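Local coordinates for protein nine-heme cytochrome c (Desulfovibrio desulfuricans, PDB 1OFW) that carries electrons through nine bis-histidine c-type hemes in the periplasm and may form part of a transmembrane redox complex that passes electrons inward for sulfate reduction, at residues Lys31-Asn36 and Thr129-Thr134; Ser12-Phe17 and Gly153-Leu158; Met16-Glu21 and Lys144-Thr149. All coordinates share one frame; numbering follows the deposited sequence.

Contact 1: residues Lys31-Asn36 and Thr129-Thr134; sequences KPVVFN and TCHNIT. With HEC (heme c), chain G.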
# COMPACT_ATOMS: atom_id res chain seq x y z
N LYS A 31 7.16 -16.41 -3.59
CA LYS A 31 8.47 -16.12 -3.03
C LYS A 31 8.28 -15.90 -1.54
O LYS A 31 7.32 -15.25 -1.12
CB LYS A 31 9.10 -14.86 -3.62
CG LYS A 31 9.50 -15.06 -5.08
CD LYS A 31 10.06 -13.75 -5.60
CE LYS A 31 10.61 -13.93 -7.01
NZ LYS A 31 11.20 -12.62 -7.43
N PRO A 32 9.16 -16.44 -0.70
CA PRO A 32 9.11 -16.09 0.72
C PRO A 32 9.23 -14.59 0.97
O PRO A 32 9.72 -13.84 0.14
CB PRO A 32 10.28 -16.86 1.31
CG PRO A 32 10.47 -18.02 0.37
CD PRO A 32 10.18 -17.44 -1.01
N VAL A 33 8.76 -14.17 2.13
CA VAL A 33 8.73 -12.77 2.56
C VAL A 33 9.85 -12.46 3.54
O VAL A 33 9.95 -13.16 4.56
CB VAL A 33 7.38 -12.46 3.20
CG1 VAL A 33 7.36 -11.06 3.77
CG2 VAL A 33 6.25 -12.65 2.19
N VAL A 34 10.64 -11.43 3.26
CA VAL A 34 11.63 -11.00 4.24
C VAL A 34 11.03 -9.82 5.00
O VAL A 34 10.76 -8.75 4.46
CB VAL A 34 12.96 -10.61 3.59
CG1 VAL A 34 13.93 -10.17 4.68
CG2 VAL A 34 13.55 -11.79 2.82
N PHE A 35 10.73 -10.03 6.26
CA PHE A 35 10.09 -9.11 7.16
C PHE A 35 11.16 -8.39 7.96
O PHE A 35 11.98 -9.05 8.61
CB PHE A 35 9.13 -9.87 8.07
CG PHE A 35 8.48 -8.99 9.12
CD1 PHE A 35 7.51 -8.06 8.78
CD2 PHE A 35 8.83 -9.07 10.45
CE1 PHE A 35 6.90 -7.26 9.70
CE2 PHE A 35 8.20 -8.26 11.37
CZ PHE A 35 7.25 -7.32 11.04
N ASN A 36 11.18 -7.06 7.93
CA ASN A 36 12.15 -6.25 8.66
C ASN A 36 11.60 -5.92 10.03
O ASN A 36 10.85 -4.96 10.26
CB ASN A 36 12.47 -4.99 7.83
CG ASN A 36 13.73 -4.33 8.36
OD1 ASN A 36 13.90 -4.29 9.58
ND2 ASN A 36 14.59 -3.81 7.47
N THR A 129 6.29 -6.53 -3.19
CA THR A 129 6.79 -5.65 -2.14
C THR A 129 7.08 -6.46 -0.88
O THR A 129 8.06 -6.20 -0.18
CB THR A 129 5.81 -4.50 -1.84
OG1 THR A 129 5.60 -3.78 -3.06
CG2 THR A 129 6.42 -3.55 -0.83
N CYS A 130 6.21 -7.43 -0.61
CA CYS A 130 6.46 -8.36 0.48
C CYS A 130 7.13 -9.65 0.00
O CYS A 130 8.04 -10.13 0.67
CB CYS A 130 5.15 -8.69 1.19
SG CYS A 130 4.39 -7.21 1.91
N HIS A 131 6.67 -10.26 -1.04
CA HIS A 131 7.19 -11.53 -1.58
C HIS A 131 8.43 -11.23 -2.41
O HIS A 131 8.41 -11.09 -3.63
CB HIS A 131 6.06 -12.22 -2.36
CG HIS A 131 4.91 -12.67 -1.50
ND1 HIS A 131 4.98 -13.88 -0.80
CD2 HIS A 131 3.70 -12.15 -1.21
CE1 HIS A 131 3.87 -14.04 -0.12
NE2 HIS A 131 3.05 -13.01 -0.34
N ASN A 132 9.51 -11.03 -1.67
CA ASN A 132 10.65 -10.20 -2.06
C ASN A 132 11.99 -10.87 -1.86
O ASN A 132 13.02 -10.16 -1.87
CB ASN A 132 10.56 -8.91 -1.23
CG ASN A 132 10.75 -9.08 0.26
OD1 ASN A 132 11.08 -10.15 0.75
ND2 ASN A 132 10.57 -8.05 1.07
N ILE A 133 12.07 -12.16 -1.66
CA ILE A 133 13.33 -12.85 -1.37
C ILE A 133 14.45 -12.68 -2.38
O ILE A 133 14.24 -12.65 -3.59
CB ILE A 133 13.12 -14.39 -1.27
CG1 ILE A 133 14.32 -15.08 -0.60
CG2 ILE A 133 12.83 -15.05 -2.62
CD1 ILE A 133 14.53 -14.71 0.84
N THR A 134 15.69 -12.70 -1.86
CA THR A 134 16.87 -12.67 -2.69
C THR A 134 16.89 -13.82 -3.70
O THR A 134 16.56 -14.96 -3.39
CB THR A 134 18.19 -12.69 -1.91
OG1 THR A 134 19.27 -12.88 -2.84
CG2 THR A 134 18.24 -13.86 -0.95
FE HEC G . 1.22 -12.83 0.50
CHA HEC G . 1.81 -15.71 2.26
CHB HEC G . -0.19 -14.68 -2.00
CHC HEC G . 0.59 -9.97 -1.25
CHD HEC G . 2.60 -11.01 3.03
NA HEC G . 0.86 -14.78 0.23
C1A HEC G . 1.14 -15.86 1.08
C2A HEC G . 0.55 -17.08 0.56
C3A HEC G . 0.00 -16.77 -0.62
C4A HEC G . 0.20 -15.34 -0.85
CMA HEC G . -0.72 -17.69 -1.62
CAA HEC G . 0.57 -18.43 1.29
CBA HEC G . 1.90 -19.19 1.12
CGA HEC G . 2.18 -19.65 -0.30
O1A HEC G . 1.34 -20.42 -0.84
O2A HEC G . 3.25 -19.27 -0.84
NB HEC G . 0.38 -12.43 -1.27
C1B HEC G . -0.10 -13.31 -2.21
C2B HEC G . -0.46 -12.60 -3.42
C3B HEC G . -0.25 -11.29 -3.18
C4B HEC G . 0.26 -11.17 -1.84
CMB HEC G . -0.94 -13.29 -4.71
CAB HEC G . -0.45 -10.07 -4.10
CBB HEC G . -1.89 -10.07 -4.70
NC HEC G . 1.57 -10.90 0.81
C1C HEC G . 1.22 -9.86 -0.03
C2C HEC G . 1.63 -8.62 0.57
C3C HEC G . 2.21 -8.90 1.76
C4C HEC G . 2.14 -10.32 1.92
CMC HEC G . 1.45 -7.26 -0.15
CAC HEC G . 2.92 -7.95 2.74
CBC HEC G . 2.04 -6.75 3.18
ND HEC G . 2.06 -13.27 2.26
C1D HEC G . 2.64 -12.38 3.14
C2D HEC G . 3.32 -13.11 4.20
C3D HEC G . 3.13 -14.42 3.95
C4D HEC G . 2.30 -14.53 2.78
CMD HEC G . 4.09 -12.45 5.37
CAD HEC G . 3.70 -15.60 4.77
CBD HEC G . 5.12 -15.97 4.25
CGD HEC G . 5.09 -16.80 3.00
O1D HEC G . 5.70 -16.45 1.93
O2D HEC G . 4.46 -17.89 3.07
O HOH W 1 12.56 -11.14 -5.26
O HOH W 2 14.00 -13.58 -6.04
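H131 and K31 meet beside a heme c in the N-terminal tetraheme cluster of this class III cytochrome fold, where C130 and H131 end a CXXCH heme-binding motif. Metal and covalent links fix the second segment. H131 NE2 binds the heme iron at 2.0 Å, H81 being the other axial ligand, and C130 SG carries the thioether to heme CAC. On the far side of the imidazole, H131 ND1 donates to K31 O at 2.7 Å. The acceptor lies in the ring plane, and the nitrogen lies nearly on the extension of the carbonyl bond (C=O...N 166°). This second-shell bond fixes the rotation of the ring and would be expected to make the ligand somewhat more electron-donating toward iron. One face of the imidazole is packed by V33 CG2, 3.7 Å from the ring centroid, in a CH-pi contact; the same methyl also reaches the heme.

Polar contacts continue past the ligand. P32 O receives two weak bonds, from N132 N and I133 N, as the chain turns through an inverse gamma turn centred on H131. The N132 CB points away from the strand, yet chi1 of 66° swings the amide back, and OD1 accepts V34 N at 2.9 Å, with the donor tilted from the carbonyl plane; ND2 gives V34 O a weak bond.

Apolar packing comes from I133. Its CG2 lies against K31 CB and P32 CD, while I133 CD1 reaches V34 CG2 at 3.7 Å. The extended K31 chain runs out past H131 O, and two waters link K31 NZ to I133 O; one accepts from NZ at 3.0 Å, the other only weakly.

Contact 2: residues Ser12-Phe17 and Gly153-Leu158; sequences SAIVMF and GDNEAL. With HEC (heme c), chain G.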
# COMPACT_ATOMS: atom_id res chain seq x y z
N SER A 12 16.68 -9.29 13.32
CA SER A 12 16.55 -7.96 12.74
C SER A 12 15.69 -8.03 11.51
O SER A 12 14.82 -7.17 11.29
CB SER A 12 17.95 -7.41 12.42
OG SER A 12 17.87 -6.03 12.05
N ALA A 13 15.96 -9.03 10.70
CA ALA A 13 15.17 -9.35 9.51
C ALA A 13 15.00 -10.86 9.43
O ALA A 13 15.91 -11.57 9.84
CB ALA A 13 15.80 -8.79 8.25
N ILE A 14 13.86 -11.32 8.96
CA ILE A 14 13.36 -12.67 9.08
C ILE A 14 12.82 -13.15 7.74
O ILE A 14 11.92 -12.48 7.25
CB ILE A 14 12.20 -12.73 10.13
CG1 ILE A 14 12.59 -12.26 11.52
CG2 ILE A 14 11.55 -14.12 10.15
CD1 ILE A 14 11.47 -11.91 12.48
N VAL A 15 13.29 -14.26 7.21
CA VAL A 15 12.60 -14.89 6.08
C VAL A 15 11.41 -15.71 6.61
O VAL A 15 11.58 -16.58 7.46
CB VAL A 15 13.48 -15.80 5.25
CG1 VAL A 15 12.75 -16.19 3.97
CG2 VAL A 15 14.81 -15.14 4.89
N MET A 16 10.22 -15.44 6.10
CA MET A 16 8.98 -16.11 6.39
C MET A 16 8.58 -17.01 5.24
O MET A 16 8.42 -16.61 4.08
CB MET A 16 7.86 -15.10 6.67
CG MET A 16 8.20 -14.14 7.81
SD MET A 16 6.98 -12.85 8.05
CE MET A 16 5.60 -13.80 8.67
N PHE A 17 8.42 -18.30 5.55
CA PHE A 17 8.16 -19.31 4.56
C PHE A 17 6.75 -19.86 4.62
O PHE A 17 6.05 -19.70 5.63
CB PHE A 17 9.10 -20.52 4.77
CG PHE A 17 10.54 -20.21 4.45
CD1 PHE A 17 11.39 -19.77 5.45
CD2 PHE A 17 11.05 -20.37 3.19
CE1 PHE A 17 12.69 -19.51 5.14
CE2 PHE A 17 12.36 -20.11 2.85
CZ PHE A 17 13.20 -19.69 3.86
N GLY A 153 21.07 -19.36 11.14
CA GLY A 153 22.12 -18.58 10.51
C GLY A 153 21.90 -18.46 9.02
O GLY A 153 22.26 -17.47 8.38
N ASP A 154 21.28 -19.47 8.41
CA ASP A 154 20.96 -19.44 7.00
C ASP A 154 19.76 -18.51 6.77
O ASP A 154 19.79 -17.75 5.79
CB ASP A 154 20.66 -20.86 6.54
CG ASP A 154 21.90 -21.70 6.24
OD1 ASP A 154 21.69 -22.78 5.65
OD2 ASP A 154 23.03 -21.31 6.58
N ASN A 155 18.78 -18.56 7.65
CA ASN A 155 17.63 -17.65 7.49
C ASN A 155 18.16 -16.21 7.58
O ASN A 155 17.94 -15.34 6.73
CB ASN A 155 16.57 -17.94 8.51
CG ASN A 155 15.28 -17.17 8.36
OD1 ASN A 155 15.24 -15.93 8.35
ND2 ASN A 155 14.19 -17.92 8.24
N GLU A 156 18.96 -15.92 8.60
CA GLU A 156 19.40 -14.52 8.75
C GLU A 156 20.29 -14.06 7.61
O GLU A 156 20.25 -12.88 7.21
CB GLU A 156 20.11 -14.37 10.11
CG GLU A 156 19.12 -14.58 11.25
CD GLU A 156 19.73 -14.52 12.63
OE1 GLU A 156 20.76 -15.20 12.85
OE2 GLU A 156 19.16 -13.80 13.48
N ALA A 157 21.10 -14.96 7.05
CA ALA A 157 21.96 -14.56 5.96
C ALA A 157 21.11 -14.21 4.72
O ALA A 157 21.41 -13.21 4.09
CB ALA A 157 23.00 -15.61 5.58
N LEU A 158 20.10 -15.04 4.46
CA LEU A 158 19.20 -14.77 3.32
C LEU A 158 18.46 -13.45 3.55
O LEU A 158 18.32 -12.64 2.63
CB LEU A 158 18.20 -15.90 3.14
CG LEU A 158 18.75 -17.21 2.53
CD1 LEU A 158 17.68 -18.29 2.63
CD2 LEU A 158 19.20 -17.00 1.10
FE HEC G . 1.22 -12.83 0.50
CHA HEC G . 1.81 -15.71 2.26
CHB HEC G . -0.19 -14.68 -2.00
CHC HEC G . 0.59 -9.97 -1.25
CHD HEC G . 2.60 -11.01 3.03
NA HEC G . 0.86 -14.78 0.23
C1A HEC G . 1.14 -15.86 1.08
C2A HEC G . 0.55 -17.08 0.56
C3A HEC G . 0.00 -16.77 -0.62
C4A HEC G . 0.20 -15.34 -0.85
CMA HEC G . -0.72 -17.69 -1.62
CAA HEC G . 0.57 -18.43 1.29
CBA HEC G . 1.90 -19.19 1.12
CGA HEC G . 2.18 -19.65 -0.30
O1A HEC G . 1.34 -20.42 -0.84
O2A HEC G . 3.25 -19.27 -0.84
NB HEC G . 0.38 -12.43 -1.27
C1B HEC G . -0.10 -13.31 -2.21
C2B HEC G . -0.46 -12.60 -3.42
C3B HEC G . -0.25 -11.29 -3.18
C4B HEC G . 0.26 -11.17 -1.84
CMB HEC G . -0.94 -13.29 -4.71
CAB HEC G . -0.45 -10.07 -4.10
CBB HEC G . -1.89 -10.07 -4.70
NC HEC G . 1.57 -10.90 0.81
C1C HEC G . 1.22 -9.86 -0.03
C2C HEC G . 1.63 -8.62 0.57
C3C HEC G . 2.21 -8.90 1.76
C4C HEC G . 2.14 -10.32 1.92
CMC HEC G . 1.45 -7.26 -0.15
CAC HEC G . 2.92 -7.95 2.74
CBC HEC G . 2.04 -6.75 3.18
ND HEC G . 2.06 -13.27 2.26
C1D HEC G . 2.64 -12.38 3.14
C2D HEC G . 3.32 -13.11 4.20
C3D HEC G . 3.13 -14.42 3.95
C4D HEC G . 2.30 -14.53 2.78
CMD HEC G . 4.09 -12.45 5.37
CAD HEC G . 3.70 -15.60 4.77
CBD HEC G . 5.12 -15.97 4.25
CGD HEC G . 5.09 -16.80 3.00
O1D HEC G . 5.70 -16.45 1.93
O2D HEC G . 4.46 -17.89 3.07
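N155 turns the end of its side chain from helix 152-164 onto the backbone of V15, in the strand 13-16 that pairs with 33-36 in a small antiparallel sheet. With CG anti to the backbone N (chi1 -173°), the carboxamide extends from the helix and sets both its polar ends against one residue. OD1 accepts V15 N at 2.8 Å, the N-H arriving tilted from the carbonyl plane. ND2 returns a bond to V15 O at 3.0 Å; it approaches in the plane of that carbonyl on a lone pair, and the acceptor lies close to the N155 amide plane. Strand and helix axes approach to 6.9 Å and cross at 105°.

V15 CB points toward the helix, and the side chain crosses the amide obliquely, CB 3.6 Å from N155 OD1. Its CG2 goes on to L158 CB, 3.9 Å away, one turn further along the helix. F17 meets the same amide differently: its ring stands nearly upright to the carboxamide, the planes 79° apart, and ND2 lies at the ring edge, 3.8 Å from CE1. M16, whose CB points away from the helix, lays its sulfur and methyl near heme CMD.

V15 N and O point away from strand 33-36, whose bonds use I14 and M16, so the asparagine satisfies an edge-strand amide and carbonyl much as a further strand would.

Contact 3: residues Met16-Glu21 and Lys144-Thr149; sequences MFPVGE and KGINGT. With HEC (heme c), chain G.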
# COMPACT_ATOMS: atom_id res chain seq x y z
N MET A 16 10.22 -15.44 6.10
CA MET A 16 8.98 -16.11 6.39
C MET A 16 8.58 -17.01 5.24
O MET A 16 8.42 -16.61 4.08
CB MET A 16 7.86 -15.10 6.67
CG MET A 16 8.20 -14.14 7.81
SD MET A 16 6.98 -12.85 8.05
CE MET A 16 5.60 -13.80 8.67
N PHE A 17 8.42 -18.30 5.55
CA PHE A 17 8.16 -19.31 4.56
C PHE A 17 6.75 -19.86 4.62
O PHE A 17 6.05 -19.70 5.63
CB PHE A 17 9.10 -20.52 4.77
CG PHE A 17 10.54 -20.21 4.45
CD1 PHE A 17 11.39 -19.77 5.45
CD2 PHE A 17 11.05 -20.37 3.19
CE1 PHE A 17 12.69 -19.51 5.14
CE2 PHE A 17 12.36 -20.11 2.85
CZ PHE A 17 13.20 -19.69 3.86
N PRO A 18 6.31 -20.48 3.54
CA PRO A 18 4.95 -21.07 3.50
C PRO A 18 4.88 -22.39 4.26
O PRO A 18 4.89 -23.47 3.68
CB PRO A 18 4.70 -21.27 2.00
CG PRO A 18 6.06 -21.47 1.45
CD PRO A 18 6.98 -20.62 2.25
N VAL A 19 4.79 -22.21 5.59
CA VAL A 19 4.84 -23.36 6.50
C VAL A 19 3.53 -24.12 6.52
O VAL A 19 2.47 -23.59 6.76
CB VAL A 19 5.23 -22.85 7.90
CG1 VAL A 19 5.05 -23.96 8.93
CG2 VAL A 19 6.67 -22.32 7.85
N GLY A 20 3.61 -25.43 6.26
CA GLY A 20 2.44 -26.29 6.24
C GLY A 20 2.86 -27.73 6.48
O GLY A 20 4.06 -28.05 6.46
N GLU A 21 1.93 -28.66 6.70
CA GLU A 21 2.52 -30.01 6.86
C GLU A 21 2.38 -30.86 5.61
O GLU A 21 3.01 -31.91 5.48
CB GLU A 21 1.94 -30.72 8.08
CG GLU A 21 2.88 -30.64 9.28
N LYS A 144 13.91 -26.46 3.13
CA LYS A 144 14.19 -26.43 4.56
C LYS A 144 13.37 -25.39 5.29
O LYS A 144 12.94 -25.58 6.42
CB LYS A 144 15.68 -26.21 4.81
CG LYS A 144 16.58 -27.26 4.15
CD LYS A 144 18.06 -27.02 4.43
CE LYS A 144 18.80 -28.36 4.47
NZ LYS A 144 20.20 -28.25 3.95
N GLY A 145 13.12 -24.28 4.57
CA GLY A 145 12.31 -23.24 5.20
C GLY A 145 10.90 -23.70 5.48
O GLY A 145 10.26 -23.51 6.50
N ILE A 146 10.39 -24.38 4.45
CA ILE A 146 9.05 -24.92 4.54
C ILE A 146 8.93 -25.96 5.64
O ILE A 146 7.96 -25.90 6.40
CB ILE A 146 8.61 -25.50 3.19
CG1 ILE A 146 8.48 -24.40 2.12
CG2 ILE A 146 7.35 -26.33 3.40
CD1 ILE A 146 8.20 -24.94 0.74
N ASN A 147 9.95 -26.83 5.68
CA ASN A 147 9.95 -27.90 6.68
C ASN A 147 10.43 -27.44 8.06
O ASN A 147 10.31 -28.20 9.03
CB ASN A 147 10.87 -29.05 6.25
CG ASN A 147 10.70 -29.50 4.82
OD1 ASN A 147 9.68 -29.25 4.16
ND2 ASN A 147 11.72 -30.19 4.31
N GLY A 148 10.99 -26.24 8.19
CA GLY A 148 11.30 -25.74 9.51
C GLY A 148 12.68 -26.19 9.98
O GLY A 148 13.01 -26.05 11.17
N THR A 149 13.48 -26.70 9.07
CA THR A 149 14.80 -27.23 9.41
C THR A 149 15.88 -26.32 8.89
O THR A 149 17.08 -26.57 8.95
CB THR A 149 14.97 -28.66 8.88
OG1 THR A 149 15.01 -28.68 7.44
CG2 THR A 149 13.78 -29.56 9.25
FE HEC G . 1.22 -12.83 0.50
CHA HEC G . 1.81 -15.71 2.26
CHB HEC G . -0.19 -14.68 -2.00
CHC HEC G . 0.59 -9.97 -1.25
CHD HEC G . 2.60 -11.01 3.03
NA HEC G . 0.86 -14.78 0.23
C1A HEC G . 1.14 -15.86 1.08
C2A HEC G . 0.55 -17.08 0.56
C3A HEC G . 0.00 -16.77 -0.62
C4A HEC G . 0.20 -15.34 -0.85
CMA HEC G . -0.72 -17.69 -1.62
CAA HEC G . 0.57 -18.43 1.29
CBA HEC G . 1.90 -19.19 1.12
CGA HEC G . 2.18 -19.65 -0.30
O1A HEC G . 1.34 -20.42 -0.84
O2A HEC G . 3.25 -19.27 -0.84
NB HEC G . 0.38 -12.43 -1.27
C1B HEC G . -0.10 -13.31 -2.21
C2B HEC G . -0.46 -12.60 -3.42
C3B HEC G . -0.25 -11.29 -3.18
C4B HEC G . 0.26 -11.17 -1.84
CMB HEC G . -0.94 -13.29 -4.71
CAB HEC G . -0.45 -10.07 -4.10
CBB HEC G . -1.89 -10.07 -4.70
NC HEC G . 1.57 -10.90 0.81
C1C HEC G . 1.22 -9.86 -0.03
C2C HEC G . 1.63 -8.62 0.57
C3C HEC G . 2.21 -8.90 1.76
C4C HEC G . 2.14 -10.32 1.92
CMC HEC G . 1.45 -7.26 -0.15
CAC HEC G . 2.92 -7.95 2.74
CBC HEC G . 2.04 -6.75 3.18
ND HEC G . 2.06 -13.27 2.26
C1D HEC G . 2.64 -12.38 3.14
C2D HEC G . 3.32 -13.11 4.20
C3D HEC G . 3.13 -14.42 3.95
C4D HEC G . 2.30 -14.53 2.78
CMD HEC G . 4.09 -12.45 5.37
CAD HEC G . 3.70 -15.60 4.77
CBD HEC G . 5.12 -15.97 4.25
CGD HEC G . 5.09 -16.80 3.00
O1D HEC G . 5.70 -16.45 1.93
O2D HEC G . 4.46 -17.89 3.07
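V19 and I146 bring the backbones closest, their CA atoms 4.9 Å apart, where the irregular chain leaving strand 13-16 passes the last turn of helix 139-147. P18 is the centre of an inverse gamma turn, closed by a weak bond from V19 N to F17 O, and the bend carries the chain past the helix. The helix stops in a Schellman motif: G148, at positive phi, is the C-prime residue, and T149 N reaches back to K144 O at 2.9 Å, with a weak bond from G148 N to G145 O.

F17 lies flat on the helix at G145. The CA of the glycine sits over the centre of the ring, 3.5 Å from its centroid and 8° off the normal, a CH-pi contact made face-on. With no side chain on G145, the ring can settle directly on the helix backbone. P18 packs beside I146, P18 CG 3.9 Å from I146 CG1, while I146 CG2 turns to P18 O at 3.8 Å. V19 adds CG2 at 4.0 Å from G145 O. M142, one turn earlier in the helix, also packs on F17 and P18. The opposite flank of the loop faces a heme c, P18 CB lying 3.6 Å from its propionate oxygen O2D.

The union of loop and helix is therefore made by van der Waals and CH-pi contacts, which depend on close fit more than on direction; the backbone bonds that end the helix, T149 N to K144 O and G148 N to G145 O, stay within the helix segment.

In the fold
From the N terminus, strand 13-16 comes first and runs into the loop 16-21, so contacts 2 and 3 begin on overlapping residues, M16 and F17 being common to both. Strand 33-36 then returns antiparallel beside 13-16. The chain binds several hemes before helix 124-130 leads to 129-134, where contact 1 closes the innermost loop. Helix 139-147 closes a wider loop at contact 3, and helix 152-164 the widest at contact 2; contact 1 is nested in both. The two-strand sheet joins contacts 1 and 2 directly, through M16 N and V33 O. Together they tie the sheet and the loop after its first strand to heme-binding 129-134 and both later helices; all three contacts touch the same heme.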